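Local coordinates for protein cellulose 1,4-beta-cellobiosidase (Thermobifida fusca, PDB 4JJJ) that probably hydrolyses cellulose to cellobiose, this chain being the family 48 glycoside hydrolase catalytic domain of a longer enzyme that also has a carbohydrate-binding module, at residues P42-H46 / R588-K592. The protein carries 1 engineered substitution. Numbering follows the deposited sequence.
Sequences PDHGH and RSFYK. With ZN (zinc ion), chain B.
Beside a zinc site in the loop leading to strand 47-49, Asp43 and His44 meet Arg588 and, from the short 3-10 segment that follows, Phe590 and Tyr591. Arg588 reaches Asp43 with its chain extended from CG to NE, and one carboxylate oxygen, OD2, takes N-H groups from both NE and NH2: NH2 of Arg588 lies 3.0 Å from OD2 of Asp43 in a salt bridge, the NE bond being weak. NH2 comes in on the anti side of OD2 and well out of the carboxylate plane, the carboxylate standing nearly perpendicular (86°) to the guanidinium; OD1 of Asp43 is hydrogen-bonded to the hydroxyl of Tyr156. Alongside, the Tyr591 hydroxyl gives its proton to the backbone O of Asp43, OH to O 2.7 Å, tilted 28° from the carbonyl plane. A phenylalanine in place of Tyr591 would probably leave the carbonyl of Asp43 without the hydroxyl that donates to it. The His44 ring packs obliquely on Tyr591, His44 CD2 lying 3.6 Å from Tyr591 CZ and 4.1 Å from Phe590 CE1. ND1 of His44 accepts the backbone N-H of His46, whose own ND1 binds zinc at 2.1 Å with two waters and Asp153. The buried contact thus ties the loop between strands 27-30 and 47-49 to the one running from strand 577-578 to helix 597-604.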
# COMPACT_ATOMS: atom_id res chain seq x y z
N PRO A 42 0.02 -9.45 -1.01
CA PRO A 42 0.96 -10.52 -0.68
C PRO A 42 0.36 -11.80 -1.26
O PRO A 42 -0.84 -11.84 -1.56
CB PRO A 42 1.05 -10.49 0.84
CG PRO A 42 -0.28 -10.04 1.23
CD PRO A 42 -0.74 -9.00 0.23
N ASP A 43 1.17 -12.86 -1.29
CA ASP A 43 0.71 -14.12 -1.81
C ASP A 43 0.83 -15.26 -0.81
O ASP A 43 0.63 -16.43 -1.22
CB ASP A 43 1.38 -14.44 -3.17
CG ASP A 43 2.83 -14.71 -3.11
OD1 ASP A 43 3.41 -14.98 -2.04
OD2 ASP A 43 3.53 -14.61 -4.21
N HIS A 44 1.06 -14.94 0.44
CA HIS A 44 1.06 -15.89 1.54
C HIS A 44 0.71 -15.17 2.81
O HIS A 44 1.19 -14.01 2.99
CB HIS A 44 2.40 -16.62 1.66
CG HIS A 44 2.39 -17.77 2.60
ND1 HIS A 44 2.60 -17.67 3.97
CD2 HIS A 44 2.07 -19.08 2.39
CE1 HIS A 44 2.47 -18.86 4.55
NE2 HIS A 44 2.16 -19.73 3.59
N GLY A 45 -0.10 -15.80 3.68
CA GLY A 45 -0.60 -15.14 4.90
C GLY A 45 0.46 -14.77 5.86
O GLY A 45 0.24 -13.89 6.70
N HIS A 46 1.59 -15.51 5.90
CA HIS A 46 2.62 -15.20 6.83
C HIS A 46 3.83 -14.55 6.18
O HIS A 46 4.86 -14.37 6.81
CB HIS A 46 3.03 -16.44 7.61
CG HIS A 46 1.97 -16.91 8.57
ND1 HIS A 46 2.12 -17.97 9.44
CD2 HIS A 46 0.73 -16.42 8.79
CE1 HIS A 46 1.00 -18.11 10.14
NE2 HIS A 46 0.16 -17.17 9.78
N ARG A 588 5.68 -22.56 -5.80
CA ARG A 588 5.27 -22.39 -4.37
C ARG A 588 4.71 -23.74 -3.82
O ARG A 588 3.63 -23.82 -3.26
CB ARG A 588 4.21 -21.28 -4.23
CG ARG A 588 4.70 -19.92 -4.70
CD ARG A 588 3.54 -18.95 -4.69
NE ARG A 588 3.81 -17.59 -5.13
CZ ARG A 588 3.90 -17.25 -6.43
NH1 ARG A 588 3.85 -18.11 -7.39
NH2 ARG A 588 4.05 -15.96 -6.79
N SER A 589 5.50 -24.81 -4.00
CA SER A 589 4.99 -26.15 -3.82
C SER A 589 4.67 -26.47 -2.38
O SER A 589 3.89 -27.37 -2.13
CB SER A 589 5.90 -27.23 -4.43
OG SER A 589 7.09 -27.32 -3.74
N PHE A 590 5.22 -25.68 -1.50
CA PHE A 590 4.88 -25.75 -0.08
C PHE A 590 3.36 -25.59 0.19
O PHE A 590 2.87 -25.94 1.25
CB PHE A 590 5.68 -24.75 0.75
CG PHE A 590 5.64 -23.33 0.24
CD1 PHE A 590 4.58 -22.51 0.46
CD2 PHE A 590 6.69 -22.85 -0.51
CE1 PHE A 590 4.52 -21.21 -0.05
CE2 PHE A 590 6.66 -21.56 -0.97
CZ PHE A 590 5.60 -20.78 -0.80
N TYR A 591 2.65 -24.90 -0.70
CA TYR A 591 1.23 -24.72 -0.58
C TYR A 591 0.48 -26.00 -0.50
O TYR A 591 -0.56 -26.04 0.08
CB TYR A 591 0.62 -23.77 -1.56
CG TYR A 591 0.42 -22.35 -1.13
CD1 TYR A 591 -0.28 -22.10 0.02
CD2 TYR A 591 0.76 -21.30 -1.93
CE1 TYR A 591 -0.54 -20.80 0.49
CE2 TYR A 591 0.52 -19.98 -1.50
CZ TYR A 591 -0.21 -19.77 -0.34
OH TYR A 591 -0.56 -18.45 0.10
N LYS A 592 1.00 -27.08 -1.05
CA LYS A 592 0.29 -28.35 -0.98
C LYS A 592 0.26 -28.90 0.42
O LYS A 592 -0.57 -29.79 0.68
CB LYS A 592 1.04 -29.30 -1.86
CG LYS A 592 0.93 -28.98 -3.34
CD LYS A 592 1.88 -30.01 -4.05
CE LYS A 592 1.90 -29.82 -5.55
NZ LYS A 592 3.01 -30.66 -6.20
ZN ZN B . 3.68 -19.39 9.31
O HOH W 1 2.67 -20.97 10.39
O HOH W 2 4.06 -20.22 7.44